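Local coordinates for protein Lon211 (PDB 6VBK) that is the N-terminal domain of a mycobacterial Lon protease, an ATP-dependent enzyme, and probably helps to recognise and bind protein substrates, at residues A43-A46 against A47-A50; T113-A117 against A118-E122; E200-I203 against G204-D208. All blocks are in the same frame, centred on the assembly; numbering follows the deposited sequence.

Interaction 1 of 3, residues A43-A46 against A47-A50; sequences AIEA and ARAA
Ala47 hydrogen-bonds through its backbone N to Ala43 O, 2.9 Å away, the first of four i to i+4 bonds between 43-46 and 47-50, in two successive turns of helix 38-50, the helix that lies against the β-sheet of the Lon N-terminal domain. Its methyl group CB rests near the carbonyl oxygens of Ala43 and Ile44 and reaches Pro15 of strand 9-19 and Pro64, on the buried side of the helix. Arg48 comes next and adds a salt bridge to Glu45 to the backbone bond from its N to Ile44 O. With CG anti to the backbone N (chi1 -165°) and a bend at chi3, its chain runs alongside that of Glu45, one turn back, and presents the guanidinium side-on. Arg48 NE meets Glu45 OE1 on the syn side at 3.2 Å, in an almost straight bond, while Arg48 NH2 goes to Glu45 OE2. Both nitrogens lie well out of the carboxylate plane although both oxygens lie near the guanidinium plane, so the pair is twisted, its planes 30° apart. A second carboxylate, that of Glu88, takes NH1 in another salt bridge, so two carboxylates fix the rotation of the guanidinium. Ala49 N then bonds to Glu45 O, and Ala50 N to Ala46 O at 3.0 Å. The CB atom of Ala50 lies 3.3 Å from that same oxygen, Ala46 O.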
loop_
_atom_site.group_PDB
_atom_site.type_symbol
_atom_site.label_atom_id
_atom_site.label_comp_id
_atom_site.label_asym_id
_atom_site.label_seq_id
_atom_site.Cartn_x
_atom_site.Cartn_y
_atom_site.Cartn_z
ATOM N N ALA B 43 -4.320 23.298 -4.912
ATOM C CA ALA B 43 -4.524 21.854 -4.878
ATOM C C ALA B 43 -4.938 21.324 -6.245
ATOM O O ALA B 43 -4.483 20.253 -6.665
ATOM C CB ALA B 43 -5.569 21.494 -3.822
ATOM N N ILE B 44 -5.795 22.061 -6.953
ATOM C CA ILE B 44 -6.230 21.625 -8.276
ATOM C C ILE B 44 -5.076 21.692 -9.268
ATOM O O ILE B 44 -4.917 20.805 -10.116
ATOM C CB ILE B 44 -7.433 22.466 -8.743
ATOM C CG1 ILE B 44 -8.612 22.275 -7.786
ATOM C CG2 ILE B 44 -7.826 22.100 -10.168
ATOM C CD1 ILE B 44 -9.859 23.026 -8.192
ATOM N N GLU B 45 -4.246 22.734 -9.176
ATOM C CA GLU B 45 -3.125 22.864 -10.102
ATOM C C GLU B 45 -2.035 21.846 -9.800
ATOM O O GLU B 45 -1.391 21.327 -10.719
ATOM C CB GLU B 45 -2.568 24.286 -10.059
ATOM C CG GLU B 45 -3.451 25.301 -10.762
ATOM C CD GLU B 45 -3.747 24.911 -12.198
ATOM O OE1 GLU B 45 -2.817 24.456 -12.899
ATOM O OE2 GLU B 45 -4.913 25.048 -12.624
ATOM N N ALA B 46 -1.808 21.550 -8.517
ATOM C CA ALA B 46 -0.896 20.466 -8.167
ATOM C C ALA B 46 -1.427 19.128 -8.662
ATOM O O ALA B 46 -0.654 18.260 -9.082
ATOM C CB ALA B 46 -0.675 20.430 -6.656
ATOM N N ALA B 47 -2.749 18.945 -8.622
ATOM C CA ALA B 47 -3.337 17.717 -9.143
ATOM C C ALA B 47 -3.211 17.645 -10.658
ATOM O O ALA B 47 -2.962 16.570 -11.216
ATOM C CB ALA B 47 -4.801 17.614 -8.719
ATOM N N ARG B 48 -3.380 18.780 -11.341
ATOM C CA ARG B 48 -3.256 18.790 -12.795
ATOM C C ARG B 48 -1.833 18.455 -13.220
ATOM O O ARG B 48 -1.618 17.630 -14.115
ATOM C CB ARG B 48 -3.676 20.150 -13.351
ATOM C CG ARG B 48 -3.934 20.142 -14.850
ATOM C CD ARG B 48 -3.974 21.548 -15.422
ATOM N NE ARG B 48 -4.694 22.474 -14.552
ATOM C CZ ARG B 48 -6.017 22.584 -14.507
ATOM N NH1 ARG B 48 -6.778 21.820 -15.279
ATOM N NH2 ARG B 48 -6.580 23.458 -13.684
ATOM N N ALA B 49 -0.845 19.084 -12.578
ATOM C CA ALA B 49 0.552 18.819 -12.910
ATOM C C ALA B 49 0.915 17.362 -12.655
ATOM O O ALA B 49 1.634 16.746 -13.451
ATOM C CB ALA B 49 1.465 19.748 -12.109
ATOM N N ALA B 50 0.431 16.819 -11.536
ATOM C CA ALA B 50 0.711 15.407 -11.189
ATOM C C ALA B 50 0.007 14.497 -12.198
ATOM O O ALA B 50 0.333 13.300 -12.251
ATOM C CB ALA B 50 0.262 15.118 -9.779
#

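Interaction 2 of 3, residues T113-A117 against A118-E122; sequences TGPGA and ALWVE
Trp120 lays one face of its indole over the backbone of Gly114, whose CA sits 3.4 Å from the centroid of the five-membered ring and only 10° off the ring normal, a CH-pi contact. With no side chain in the way, the main chain of Gly114 lies directly against the ring. Pro115 crosses the indole at about a right angle, its CD 3.5 Å from Trp120 CZ2, so the apolar contact spreads from the pyrrole part of the ring to the benzene part. The polar end of the indole is used as well. NE1 of Trp120 donates to Pro115 O at 2.8 Å, with the oxygen at the ring edge, close to the ring plane, and an N-H...O angle of 144°. CG stands anti to the carbonyl carbon (chi1 -68°), which directs the indole over the loop; the face contact and the NE1 bond then hold its rotation. Gly116, with a positive phi, carries the chain round the turn. A water lies 2.7 Å from both Gly116 O and Ala118 O, in hydrogen-bonding geometry to each, and links two carbonyls at the bend of the loop, though it has more acceptors nearby than protons to give. The amide N of Ala118 is buried here with no partner. Ala46 and Ala50 of helix 38-50 also touch the Trp120 side chain. Strands 96-112 and 120-125 thus form a β-hairpin of the Lon N-terminal domain, its connecting loop folded back over a tryptophan of the second strand.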
loop_
_atom_site.group_PDB
_atom_site.type_symbol
_atom_site.label_atom_id
_atom_site.label_comp_id
_atom_site.label_asym_id
_atom_site.label_seq_id
_atom_site.Cartn_x
_atom_site.Cartn_y
_atom_site.Cartn_z
ATOM N N THR B 113 5.699 14.607 -0.350
ATOM C CA THR B 113 5.992 15.727 -1.227
ATOM C C THR B 113 5.371 15.497 -2.599
ATOM O O THR B 113 5.012 14.374 -2.963
ATOM C CB THR B 113 7.505 15.940 -1.372
ATOM O OG1 THR B 113 8.101 14.774 -1.950
ATOM C CG2 THR B 113 8.138 16.204 -0.014
ATOM N N GLY B 114 5.249 16.585 -3.357
ATOM C CA GLY B 114 4.699 16.537 -4.690
ATOM C C GLY B 114 4.822 17.869 -5.403
ATOM O O GLY B 114 5.251 18.872 -4.824
ATOM N N PRO B 115 4.446 17.904 -6.679
ATOM C CA PRO B 115 4.537 19.153 -7.446
ATOM C C PRO B 115 3.534 20.185 -6.952
ATOM O O PRO B 115 2.611 19.894 -6.190
ATOM C CB PRO B 115 4.227 18.711 -8.879
ATOM C CG PRO B 115 3.395 17.480 -8.717
ATOM C CD PRO B 115 3.932 16.789 -7.493
ATOM N N GLY B 116 3.735 21.422 -7.402
ATOM C CA GLY B 116 2.856 22.513 -7.034
ATOM C C GLY B 116 3.087 23.001 -5.614
ATOM O O GLY B 116 3.979 22.550 -4.894
ATOM N N ALA B 117 2.246 23.950 -5.209
ATOM C CA ALA B 117 2.331 24.566 -3.892
ATOM C C ALA B 117 1.367 23.949 -2.888
ATOM O O ALA B 117 1.219 24.477 -1.781
ATOM C CB ALA B 117 2.080 26.072 -3.998
ATOM N N ALA B 118 0.713 22.849 -3.244
ATOM C CA ALA B 118 -0.269 22.220 -2.376
ATOM C C ALA B 118 0.399 21.273 -1.385
ATOM O O ALA B 118 1.538 20.837 -1.570
ATOM C CB ALA B 118 -1.307 21.460 -3.201
ATOM N N LEU B 119 -0.335 20.960 -0.322
ATOM C CA LEU B 119 0.120 19.995 0.668
ATOM C C LEU B 119 -0.213 18.584 0.204
ATOM O O LEU B 119 -1.353 18.300 -0.182
ATOM C CB LEU B 119 -0.527 20.278 2.023
ATOM C CG LEU B 119 -0.364 19.214 3.110
ATOM C CD1 LEU B 119 1.105 18.962 3.418
ATOM C CD2 LEU B 119 -1.117 19.624 4.366
ATOM N N TRP B 120 0.781 17.703 0.237
ATOM C CA TRP B 120 0.628 16.326 -0.204
ATOM C C TRP B 120 0.660 15.385 0.992
ATOM O O TRP B 120 1.461 15.564 1.914
ATOM C CB TRP B 120 1.729 15.943 -1.197
ATOM C CG TRP B 120 1.630 16.657 -2.509
ATOM C CD1 TRP B 120 2.062 17.920 -2.792
ATOM C CD2 TRP B 120 1.068 16.145 -3.724
ATOM N NE1 TRP B 120 1.801 18.227 -4.106
ATOM C CE2 TRP B 120 1.192 17.153 -4.699
ATOM C CE3 TRP B 120 0.472 14.931 -4.078
ATOM C CZ2 TRP B 120 0.740 16.985 -6.005
ATOM C CZ3 TRP B 120 0.027 14.766 -5.377
ATOM C CH2 TRP B 120 0.162 15.787 -6.323
ATOM N N VAL B 121 -0.222 14.384 0.973
ATOM C CA VAL B 121 -0.271 13.356 2.003
ATOM C C VAL B 121 -0.407 11.998 1.330
ATOM O O VAL B 121 -0.878 11.883 0.196
ATOM C CB VAL B 121 -1.430 13.568 3.006
ATOM C CG1 VAL B 121 -1.308 14.918 3.700
ATOM C CG2 VAL B 121 -2.773 13.437 2.305
ATOM N N GLU B 122 0.024 10.964 2.042
ATOM C CA GLU B 122 -0.194 9.594 1.606
ATOM C C GLU B 122 -1.515 9.082 2.161
ATOM O O GLU B 122 -1.921 9.429 3.274
ATOM C CB GLU B 122 0.953 8.687 2.052
ATOM C CG GLU B 122 2.274 8.977 1.359
ATOM C CD GLU B 122 3.381 8.037 1.794
ATOM O OE1 GLU B 122 3.150 7.238 2.726
ATOM O OE2 GLU B 122 4.480 8.098 1.206
HETATM O O HOH W 1 3.996 21.162 -2.549
#

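Interaction 3 of 3, residues E200-I203 against G204-D208; sequences ELVI and GWTRD
Helix 195-207, the last helix of the chain, packs beside helices 133-153 and 183-191, and two of its turns set three pairs of side chains four residues apart. In the first pair Leu201 and Trp205 run alongside each other in the same direction. Leu201 CB stands over the face of the six-membered ring, 4.3 Å from its centroid, and CD2 touches CZ2 of Trp205 at 3.7 Å. The main chain shares this face: the carbonyl oxygen of Leu201 sits 3.2 Å above the indole plane, toward its rim, while accepting a hydrogen bond from Trp205 N in the carbonyl plane. The indole also touches Gln185, Glu188 and Val189, and so joins this helix to helix 183-191.

Val202 and Thr206 form the second pair, on the side of Tyr142 of helix 133-153. Val202 O accepts from both the N and the OG1 of Thr206. The backbone bond measures 2.8 Å from Thr206 N to Val202 O, whereas the 2.4 Å between Thr206 OG1 and that oxygen is so short that the exact length is doubtful. With OG1 beside its own backbone N (chi1 -46°), the hydroxyl turns back along the helix toward the preceding turn.

In the third pair, Ile203 CG2 lies 3.5 Å from Arg207 NH2, obliquely to the guanidinium, and the arginine chain bends at chi2 and chi3 to carry that nitrogen into a salt bridge with Glu141. The chemistry thus divides round the helix: an aromatic contact faces helix 183-191, whereas on the side of helix 133-153 the Thr206 hydroxyl is bonded to Val202 O and the Arg207-Glu141 salt bridge ties the two helices together.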
loop_
_atom_site.group_PDB
_atom_site.type_symbol
_atom_site.label_atom_id
_atom_site.label_comp_id
_atom_site.label_asym_id
_atom_site.label_seq_id
_atom_site.Cartn_x
_atom_site.Cartn_y
_atom_site.Cartn_z
ATOM N N GLU B 200 -26.820 2.545 10.452
ATOM C CA GLU B 200 -27.220 2.546 11.852
ATOM C C GLU B 200 -26.908 3.872 12.538
ATOM O O GLU B 200 -27.577 4.225 13.516
ATOM C CB GLU B 200 -26.542 1.366 12.556
ATOM C CG GLU B 200 -26.981 -0.022 12.137
ATOM C CD GLU B 200 -26.191 -1.106 12.848
ATOM O OE1 GLU B 200 -25.189 -0.769 13.510
ATOM O OE2 GLU B 200 -26.554 -2.294 12.735
ATOM N N LEU B 201 -25.930 4.627 12.032
ATOM C CA LEU B 201 -25.672 5.969 12.549
ATOM C C LEU B 201 -26.682 6.977 12.012
ATOM O O LEU B 201 -27.274 7.742 12.780
ATOM C CB LEU B 201 -24.251 6.411 12.196
ATOM C CG LEU B 201 -23.108 5.931 13.089
ATOM C CD1 LEU B 201 -21.765 6.157 12.412
ATOM C CD2 LEU B 201 -23.154 6.637 14.434
ATOM N N VAL B 202 -26.887 6.995 10.691
ATOM C CA VAL B 202 -27.734 8.024 10.092
ATOM C C VAL B 202 -29.209 7.760 10.380
ATOM O O VAL B 202 -30.013 8.700 10.431
ATOM C CB VAL B 202 -27.454 8.131 8.580
ATOM C CG1 VAL B 202 -27.874 6.858 7.859
ATOM C CG2 VAL B 202 -28.150 9.349 7.986
ATOM N N ILE B 203 -29.592 6.496 10.577
ATOM C CA ILE B 203 -30.983 6.187 10.907
ATOM C C ILE B 203 -31.361 6.811 12.244
ATOM O O ILE B 203 -32.455 7.370 12.400
ATOM C CB ILE B 203 -31.210 4.663 10.903
ATOM C CG1 ILE B 203 -31.343 4.143 9.469
ATOM C CG2 ILE B 203 -32.438 4.291 11.721
ATOM C CD1 ILE B 203 -31.422 2.632 9.373
ATOM N N GLY B 204 -30.460 6.740 13.225
ATOM C CA GLY B 204 -30.733 7.357 14.513
ATOM C C GLY B 204 -30.792 8.871 14.437
ATOM O O GLY B 204 -31.657 9.498 15.055
ATOM N N TRP B 205 -29.874 9.480 13.681
ATOM C CA TRP B 205 -29.887 10.932 13.528
ATOM C C TRP B 205 -31.111 11.404 12.755
ATOM O O TRP B 205 -31.640 12.486 13.033
ATOM C CB TRP B 205 -28.611 11.402 12.829
ATOM C CG TRP B 205 -27.349 10.976 13.514
ATOM C CD1 TRP B 205 -27.211 10.608 14.822
ATOM C CD2 TRP B 205 -26.048 10.861 12.926
ATOM N NE1 TRP B 205 -25.904 10.276 15.084
ATOM C CE2 TRP B 205 -25.170 10.424 13.937
ATOM C CE3 TRP B 205 -25.540 11.089 11.642
ATOM C CZ2 TRP B 205 -23.813 10.207 13.705
ATOM C CZ3 TRP B 205 -24.193 10.874 11.414
ATOM C CH2 TRP B 205 -23.345 10.439 12.440
ATOM N N THR B 206 -31.572 10.611 11.784
ATOM C CA THR B 206 -32.740 11.000 11.001
ATOM C C THR B 206 -34.011 10.923 11.837
ATOM O O THR B 206 -34.885 11.792 11.732
ATOM C CB THR B 206 -32.867 10.110 9.765
ATOM O OG1 THR B 206 -31.591 9.998 9.123
ATOM C CG2 THR B 206 -33.868 10.701 8.786
ATOM N N ARG B 207 -34.132 9.885 12.666
ATOM C CA ARG B 207 -35.304 9.751 13.524
ATOM C C ARG B 207 -35.375 10.887 14.537
ATOM O O ARG B 207 -36.449 11.449 14.777
ATOM C CB ARG B 207 -35.275 8.401 14.238
ATOM C CG ARG B 207 -36.594 7.988 14.865
ATOM C CD ARG B 207 -37.242 6.874 14.062
ATOM N NE ARG B 207 -36.295 5.800 13.776
ATOM C CZ ARG B 207 -36.610 4.667 13.157
ATOM N NH1 ARG B 207 -37.856 4.449 12.761
ATOM N NH2 ARG B 207 -35.678 3.748 12.939
ATOM N N ASP B 208 -34.238 11.242 15.139
ATOM C CA ASP B 208 -34.218 12.299 16.141
ATOM C C ASP B 208 -34.358 13.690 15.538
ATOM O O ASP B 208 -34.451 14.665 16.290
ATOM C CB ASP B 208 -32.935 12.212 16.968
ATOM C CG ASP B 208 -32.869 10.950 17.803
ATOM O OD1 ASP B 208 -33.877 10.216 17.853
ATOM O OD2 ASP B 208 -31.809 10.690 18.405
#

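Overall arrangement
Interactions 1 and 2 form one continuous cluster, with centres 9 Å apart. The 113-117 turn meets helix 38-50: Ala46 CB touches Pro115 O at 3.4 Å, and Ala50 CB reaches Trp120 CH2 at 3.5 Å. The helix meets the indole here with alanine methyl groups and with Ala46 O, while the Pro115 carbonyl that receives the indole N-H also meets the helix. Interaction 3 lies on the opposite side of the chain's centre, in the helical part, with its centre 38 Å from that of interaction 1 and 37 Å from that of interaction 2. Together they sample the β-rich and helical parts of a probable substrate-binding domain.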